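Local coordinates for protein ABC sugar (Ribose) transporter, periplasmic substrate-binding subunit (Rhodobacter sphaeroides, PDB 3L49) that probably binds a sugar in the periplasm as the substrate-binding subunit of an ABC transporter, its natural ligand not being established, at residues W19-K22 with A23-Q27; D47-Q50 with V51-Q55; M147-V150 with L151-F154. All blocks are in the same frame, centred on the assembly; numbering follows the deposited sequence.

Contact 1 (W19-K22 with A23-Q27)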
loop_
_atom_site.group_PDB
_atom_site.type_symbol
_atom_site.label_atom_id
_atom_site.label_comp_id
_atom_site.label_asym_id
_atom_site.label_seq_id
_atom_site.Cartn_x
_atom_site.Cartn_y
_atom_site.Cartn_z
ATOM N N TRP A 19 4.233 1.488 -7.338
ATOM C CA TRP A 19 4.810 1.435 -6.028
ATOM C C TRP A 19 5.527 0.107 -5.874
ATOM O O TRP A 19 6.660 0.060 -5.465
ATOM C CB TRP A 19 3.737 1.630 -4.948
ATOM C CG TRP A 19 4.235 1.843 -3.556
ATOM C CD1 TRP A 19 4.326 3.012 -2.888
ATOM C CD2 TRP A 19 4.684 0.846 -2.654
ATOM N NE1 TRP A 19 4.794 2.806 -1.649
ATOM C CE2 TRP A 19 5.017 1.480 -1.472
ATOM C CE3 TRP A 19 4.809 -0.529 -2.725
ATOM C CZ2 TRP A 19 5.489 0.806 -0.409
ATOM C CZ3 TRP A 19 5.269 -1.186 -1.678
ATOM C CH2 TRP A 19 5.611 -0.532 -0.526
ATOM N N ASP A 20 4.852 -0.964 -6.243
ATOM C CA ASP A 20 5.398 -2.312 -6.122
ATOM C C ASP A 20 6.665 -2.488 -6.939
ATOM O O ASP A 20 7.627 -3.069 -6.456
ATOM C CB ASP A 20 4.362 -3.346 -6.561
ATOM C CG ASP A 20 3.245 -3.522 -5.553
ATOM O OD1 ASP A 20 3.024 -2.613 -4.725
ATOM O OD2 ASP A 20 2.573 -4.571 -5.599
ATOM N N LEU A 21 6.650 -1.983 -8.173
ATOM C CA LEU A 21 7.795 -2.088 -9.063
ATOM C C LEU A 21 8.994 -1.321 -8.516
ATOM O O LEU A 21 10.114 -1.833 -8.541
ATOM C CB LEU A 21 7.444 -1.628 -10.483
ATOM C CG LEU A 21 8.603 -1.663 -11.494
ATOM C CD1 LEU A 21 9.066 -3.088 -11.750
ATOM C CD2 LEU A 21 8.252 -0.954 -12.806
ATOM N N LYS A 22 8.747 -0.112 -8.007
ATOM C CA LYS A 22 9.789 0.702 -7.361
ATOM C C LYS A 22 10.444 0.030 -6.148
ATOM O O LYS A 22 11.664 0.083 -6.009
ATOM C CB LYS A 22 9.250 2.082 -6.964
ATOM C CG LYS A 22 9.702 3.245 -7.846
ATOM C CD LYS A 22 9.058 3.242 -9.229
ATOM C CE LYS A 22 8.951 4.653 -9.802
ATOM N NZ LYS A 22 7.946 5.484 -9.068
ATOM N N ALA A 23 9.638 -0.599 -5.289
ATOM C CA ALA A 23 10.151 -1.262 -4.093
ATOM C C ALA A 23 10.982 -2.504 -4.442
ATOM O O ALA A 23 12.053 -2.747 -3.864
ATOM C CB ALA A 23 8.997 -1.633 -3.173
ATOM N N TYR A 24 10.468 -3.273 -5.402
ATOM C CA TYR A 24 11.064 -4.517 -5.880
ATOM C C TYR A 24 12.414 -4.266 -6.546
ATOM O O TYR A 24 13.388 -4.967 -6.268
ATOM C CB TYR A 24 10.091 -5.161 -6.860
ATOM C CG TYR A 24 10.416 -6.555 -7.343
ATOM C CD1 TYR A 24 10.952 -6.762 -8.610
ATOM C CD2 TYR A 24 10.140 -7.672 -6.553
ATOM C CE1 TYR A 24 11.224 -8.042 -9.073
ATOM C CE2 TYR A 24 10.412 -8.959 -7.006
ATOM C CZ TYR A 24 10.952 -9.130 -8.269
ATOM O OH TYR A 24 11.223 -10.389 -8.740
ATOM N N GLN A 25 12.460 -3.245 -7.398
ATOM C CA GLN A 25 13.664 -2.858 -8.129
ATOM C C GLN A 25 14.744 -2.333 -7.191
ATOM O O GLN A 25 15.932 -2.585 -7.407
ATOM C CB GLN A 25 13.324 -1.751 -9.117
ATOM C CG GLN A 25 13.859 -1.946 -10.503
ATOM C CD GLN A 25 12.766 -2.329 -11.475
ATOM O OE1 GLN A 25 12.158 -1.468 -12.117
ATOM N NE2 GLN A 25 12.493 -3.627 -11.576
ATOM N N ALA A 26 14.314 -1.590 -6.164
ATOM C CA ALA A 26 15.209 -0.987 -5.167
ATOM C C ALA A 26 15.920 -2.039 -4.323
ATOM O O ALA A 26 17.097 -1.874 -3.982
ATOM C CB ALA A 26 14.440 -0.035 -4.275
ATOM N N GLN A 27 15.188 -3.104 -3.989
ATOM C CA GLN A 27 15.741 -4.255 -3.290
ATOM C C GLN A 27 16.834 -4.942 -4.101
ATOM O O GLN A 27 17.933 -5.159 -3.588
ATOM C CB GLN A 27 14.644 -5.262 -2.936
ATOM C CG GLN A 27 13.821 -4.872 -1.733
ATOM C CD GLN A 27 12.508 -5.617 -1.679
ATOM O OE1 GLN A 27 12.448 -6.748 -1.224
ATOM N NE2 GLN A 27 11.448 -4.983 -2.151
#
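Four successive i to i+4 backbone bonds join residues 19-22 to 23-27 as adjoining turns of helix 18-33, from Ala23 N to Trp19 O (3.1 Å) through to Ala26 N on Lys22 O. One turn on, Ala23 O accepts twice from Gln27: the backbone N and the side-chain NE2 (2.9 Å from Ala23 O) reach it from opposite faces of the carbonyl plane. The amide NE2 stands above that plane rather than on a lone pair, and it also bonds to Gln68. On the Trp19 side, CG lies anti to the backbone N (chi1 -169°), which sends the indole along the helix until CZ3 meets Ala23 CB at 4.0 Å, obliquely to the ring. Leu21 and Gln25 meet on a more open side, where the methyl CD1 of Leu21 touches the flat amide of Gln25, 3.5 Å from NE2; this is a van der Waals contact. Two charged side chains have their partners outside these turns: the buried Asp20 forms a salt bridge with Arg45 through OD2, and Lys22 NZ one with Asp18. Tyr24 packs over strands 7-12 and 37-42, while Trp19 reaches helix 248-263. Helix 18-33 connects strands 7-12 and 37-42 in a beta-alpha-beta unit, as in periplasmic binding proteins, and its first turns border the ligand site, with the Asp20 side chain about 4 Å from a bound unidentified ligand.

Contact 2 (D47-Q50 with V51-Q55)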
loop_
_atom_site.group_PDB
_atom_site.type_symbol
_atom_site.label_atom_id
_atom_site.label_comp_id
_atom_site.label_asym_id
_atom_site.label_seq_id
_atom_site.Cartn_x
_atom_site.Cartn_y
_atom_site.Cartn_z
ATOM N N ASP A 47 -1.622 -15.656 -5.444
ATOM C CA ASP A 47 -1.218 -16.102 -4.100
ATOM C C ASP A 47 -0.542 -17.471 -4.107
ATOM O O ASP A 47 0.440 -17.695 -3.386
ATOM C CB ASP A 47 -2.419 -16.130 -3.151
ATOM C CG ASP A 47 -2.860 -14.738 -2.723
ATOM O OD1 ASP A 47 -3.936 -14.285 -3.172
ATOM O OD2 ASP A 47 -2.131 -14.091 -1.942
ATOM N N GLN A 48 -1.070 -18.367 -4.941
ATOM C CA GLN A 48 -0.597 -19.738 -5.021
ATOM C C GLN A 48 0.794 -19.810 -5.646
ATOM O O GLN A 48 1.596 -20.681 -5.287
ATOM C CB GLN A 48 -1.596 -20.587 -5.808
ATOM C CG GLN A 48 -2.136 -21.778 -5.024
ATOM C CD GLN A 48 -2.982 -21.352 -3.829
ATOM O OE1 GLN A 48 -2.591 -21.546 -2.674
ATOM N NE2 GLN A 48 -4.137 -20.749 -4.102
ATOM N N THR A 49 1.067 -18.888 -6.575
ATOM C CA THR A 49 2.405 -18.720 -7.155
ATOM C C THR A 49 3.399 -18.317 -6.072
ATOM O O THR A 49 4.468 -18.939 -5.948
ATOM C CB THR A 49 2.421 -17.682 -8.301
ATOM O OG1 THR A 49 1.525 -18.099 -9.331
ATOM C CG2 THR A 49 3.829 -17.537 -8.906
ATOM N N GLN A 50 3.023 -17.307 -5.276
ATOM C CA GLN A 50 3.866 -16.807 -4.179
ATOM C C GLN A 50 4.257 -17.915 -3.203
ATOM O O GLN A 50 5.430 -18.027 -2.829
ATOM C CB GLN A 50 3.196 -15.647 -3.428
ATOM C CG GLN A 50 4.021 -15.157 -2.228
ATOM C CD GLN A 50 3.899 -13.674 -1.965
ATOM O OE1 GLN A 50 2.794 -13.137 -1.880
ATOM N NE2 GLN A 50 5.043 -13.003 -1.820
ATOM N N VAL A 51 3.258 -18.710 -2.807
ATOM C CA VAL A 51 3.434 -19.908 -1.985
ATOM C C VAL A 51 4.556 -20.820 -2.505
ATOM O O VAL A 51 5.489 -21.146 -1.764
ATOM C CB VAL A 51 2.105 -20.695 -1.870
ATOM C CG1 VAL A 51 2.324 -22.046 -1.197
ATOM C CG2 VAL A 51 1.077 -19.890 -1.101
ATOM N N SER A 52 4.483 -21.197 -3.781
ATOM C CA SER A 52 5.511 -22.051 -4.369
ATOM C C SER A 52 6.838 -21.311 -4.556
ATOM O O SER A 52 7.911 -21.917 -4.479
ATOM C CB SER A 52 5.033 -22.650 -5.691
ATOM O OG SER A 52 4.899 -21.652 -6.683
ATOM N N GLN A 53 6.764 -20.001 -4.785
ATOM C CA GLN A 53 7.968 -19.174 -4.846
ATOM C C GLN A 53 8.696 -19.106 -3.506
ATOM O O GLN A 53 9.925 -19.059 -3.467
ATOM C CB GLN A 53 7.639 -17.790 -5.375
ATOM C CG GLN A 53 7.675 -17.733 -6.880
ATOM C CD GLN A 53 7.028 -16.497 -7.433
ATOM O OE1 GLN A 53 6.361 -15.758 -6.715
ATOM N NE2 GLN A 53 7.210 -16.268 -8.727
ATOM N N ILE A 54 7.933 -19.127 -2.416
ATOM C CA ILE A 54 8.496 -19.284 -1.075
ATOM C C ILE A 54 9.167 -20.670 -0.906
ATOM O O ILE A 54 10.316 -20.756 -0.437
ATOM C CB ILE A 54 7.422 -19.001 0.022
ATOM C CG1 ILE A 54 7.081 -17.503 0.061
ATOM C CG2 ILE A 54 7.892 -19.470 1.393
ATOM C CD1 ILE A 54 5.811 -17.161 0.828
ATOM N N GLN A 55 8.452 -21.729 -1.319
ATOM C CA GLN A 55 8.940 -23.119 -1.280
ATOM C C GLN A 55 10.283 -23.258 -1.973
ATOM O O GLN A 55 11.203 -23.881 -1.438
ATOM C CB GLN A 55 7.948 -24.070 -1.950
ATOM C CG GLN A 55 6.623 -24.238 -1.223
ATOM C CD GLN A 55 5.620 -25.067 -2.007
ATOM O OE1 GLN A 55 5.699 -25.179 -3.229
ATOM N NE2 GLN A 55 4.667 -25.652 -1.303
#
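Thr49 O takes two bonds from the next turn, one from the hydroxyl of Ser52 and one from the backbone N of Gln53. Ser52 OG lies 2.8 Å from Thr49 O and donates to it, and Gln53 N comes equally close to Thr49 O, nearly in line with the C=O bond. The serine can do this because its OG sits between its own backbone N and carbonyl carbon (chi1 68°), which folds the hydroxyl back on the preceding turn. This is the opening of helix 47-60, where a serine hydroxyl supplements the regular i to i+4 ladder; Asn46, just before the helix, accepts a bond from Thr49 N through OD1. The same ladder includes Val51 N on Asp47 O and Ile54 N on Gln50 O, the latter 2.8 Å long. Beside it, Thr49 and Gln53 run side by side in the same direction, and the methyl CG2 of Thr49 rests 3.6 Å from Gln53 NE2. That amide nitrogen bonds to Asp42 O at the end of strand 37-42, tying the helix to the strand before it. With an alanine here instead of Gln53, Asp42 O would probably lose this donor and the Thr49 methyl its covering amide. The aliphatic CG of the buried Gln50 meets Ile54 CD1 at 4.1 Å. Gln50 also gives its NE2 to Thr11 OG1, and with Val51 and Ile54 it touches helix 72-84, through Leu75, Trp78 and Ile82 respectively. On the Val51 side chain, CG2 lies anti to the carbonyl carbon and beside the backbone N, and it packs 3.2 Å from Asp47 O.

Contact 3 (M147-V150 with L151-F154)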
loop_
_atom_site.group_PDB
_atom_site.type_symbol
_atom_site.label_atom_id
_atom_site.label_comp_id
_atom_site.label_asym_id
_atom_site.label_seq_id
_atom_site.Cartn_x
_atom_site.Cartn_y
_atom_site.Cartn_z
ATOM N N MET A 147 -8.831 5.713 9.619
ATOM C CA MET A 147 -9.902 6.472 8.978
ATOM C C MET A 147 -11.179 6.351 9.800
ATOM O O MET A 147 -11.813 7.355 10.137
ATOM C CB MET A 147 -10.110 5.988 7.519
ATOM C CG MET A 147 -11.155 6.772 6.671
ATOM S SD MET A 147 -12.853 6.098 6.715
ATOM C CE MET A 147 -12.517 4.356 6.721
ATOM N N LYS A 148 -11.525 5.117 10.146
ATOM C CA LYS A 148 -12.772 4.845 10.825
ATOM C C LYS A 148 -12.761 5.412 12.245
ATOM O O LYS A 148 -13.765 5.970 12.698
ATOM C CB LYS A 148 -13.084 3.344 10.793
ATOM C CG LYS A 148 -14.501 3.020 11.256
ATOM C CD LYS A 148 -15.310 2.310 10.187
ATOM C CE LYS A 148 -15.370 0.821 10.424
ATOM N NZ LYS A 148 -16.233 0.419 11.571
ATOM N N TYR A 149 -11.613 5.304 12.916
ATOM C CA TYR A 149 -11.439 5.869 14.261
ATOM C C TYR A 149 -11.617 7.399 14.280
ATOM O O TYR A 149 -12.349 7.933 15.115
ATOM C CB TYR A 149 -10.083 5.453 14.865
ATOM C CG TYR A 149 -9.892 5.929 16.291
ATOM C CD1 TYR A 149 -8.909 6.869 16.610
ATOM C CD2 TYR A 149 -10.721 5.467 17.320
ATOM C CE1 TYR A 149 -8.734 7.319 17.925
ATOM C CE2 TYR A 149 -10.560 5.917 18.632
ATOM C CZ TYR A 149 -9.563 6.837 18.926
ATOM O OH TYR A 149 -9.413 7.289 20.217
ATOM N N VAL A 150 -10.957 8.082 13.345
ATOM C CA VAL A 150 -11.089 9.527 13.134
ATOM C C VAL A 150 -12.534 9.967 12.861
ATOM O O VAL A 150 -12.999 10.985 13.397
ATOM C CB VAL A 150 -10.141 9.999 11.992
ATOM C CG1 VAL A 150 -10.579 11.327 11.393
ATOM C CG2 VAL A 150 -8.724 10.106 12.510
ATOM N N LEU A 151 -13.246 9.175 12.060
ATOM C CA LEU A 151 -14.627 9.481 11.686
ATOM C C LEU A 151 -15.621 9.335 12.827
ATOM O O LEU A 151 -16.705 9.928 12.774
ATOM C CB LEU A 151 -15.071 8.654 10.472
ATOM C CG LEU A 151 -15.076 9.385 9.125
ATOM C CD1 LEU A 151 -13.679 9.824 8.685
ATOM C CD2 LEU A 151 -15.731 8.534 8.049
ATOM N N GLU A 152 -15.247 8.568 13.853
ATOM C CA GLU A 152 -16.028 8.448 15.087
ATOM C C GLU A 152 -16.243 9.802 15.755
ATOM O O GLU A 152 -17.305 10.047 16.328
ATOM C CB GLU A 152 -15.351 7.517 16.092
ATOM C CG GLU A 152 -15.311 6.041 15.716
ATOM C CD GLU A 152 -14.436 5.217 16.666
ATOM O OE1 GLU A 152 -14.019 4.098 16.285
ATOM O OE2 GLU A 152 -14.158 5.687 17.793
ATOM N N ALA A 153 -15.237 10.675 15.672
ATOM C CA ALA A 153 -15.289 12.004 16.283
ATOM C C ALA A 153 -16.223 12.987 15.556
ATOM O O ALA A 153 -16.572 14.037 16.100
ATOM C CB ALA A 153 -13.880 12.590 16.396
ATOM N N PHE A 154 -16.622 12.635 14.336
ATOM C CA PHE A 154 -17.447 13.500 13.500
ATOM C C PHE A 154 -18.768 12.807 13.142
ATOM O O PHE A 154 -18.847 12.083 12.143
ATOM C CB PHE A 154 -16.667 13.927 12.251
ATOM C CG PHE A 154 -15.396 14.684 12.564
ATOM C CD1 PHE A 154 -14.179 14.011 12.742
ATOM C CD2 PHE A 154 -15.420 16.064 12.698
ATOM C CE1 PHE A 154 -12.999 14.712 13.055
ATOM C CE2 PHE A 154 -14.241 16.779 13.000
ATOM C CZ PHE A 154 -13.031 16.097 13.179
#
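Met147 and Leu151 meet because the methionine CG stands anti to its backbone N (chi1 -176°) and the chain then bends at chi2 and chi3, bringing SD 4.0 Å from the leucine methyl CD2. The two side chains cross at a slant, and the other leucine methyl, CD1, rests 3.4 Å from Met147 O. That carbonyl also accepts a regular helical bond of 3.0 Å from Leu151 N. On another side, Glu152 runs out extended beyond CG and lays its carboxylate by the phenol ring of Tyr149. Glu152 OE2 lies 3.5 Å from Tyr149 CD2, with the ring and carboxylate planes 82° apart; the approach is oblique to the ring. Lys148 NZ stays well removed from the same carboxylate, so any electrostatic attraction between them is likely to be modest.

The backbone changes character here. Glu152 N is shared weakly between Lys148 O and Tyr149 O, and Ala153 N turns to Val150 O (3.2 Å), three residues back, from above the carbonyl plane. Bonding of the i to i+3 kind replaces the regular pattern as the helix gives way to the loop at Phe154, which bonds through its N to Leu151 O. Val150 O also meets the Phe154 ring at its edge, in the ring plane, 3.3 Å from CD1, while Val150 CG1 barely reaches CE1. Met147 and Leu151 press onto the edge strand 157-159 at Ile159, and Leu151 on Val157 too. Met147 and Val150 touch Ala115, Val150 also Leu116, and Phe154 Val119, so the last turn packs against helix 107-122 and against strand 157-159, which follows it in the beta-alpha-beta unit with strand 126-131.

Overall arrangement
Contacts 1 and 2 each lie within one helix of a periplasmic binding protein fold, and contact 3 runs from a helix into the loop after it. Contacts 1 and 2 are near neighbours, their centres 19 Å apart and nearest atoms about 7 Å apart, on helices next to strands 7-12 and 37-42. Contact 3 lies across the chain's centre from both, 32 Å from contact 1 and 37 Å from contact 2 between centres. Distance from the unidentified bound ligand sets them apart: about 4 Å for the Asp20 side chain, about 11 Å for that of Asp47 and about 14 Å for that of Met147. Contact 1 alone therefore borders the pocket.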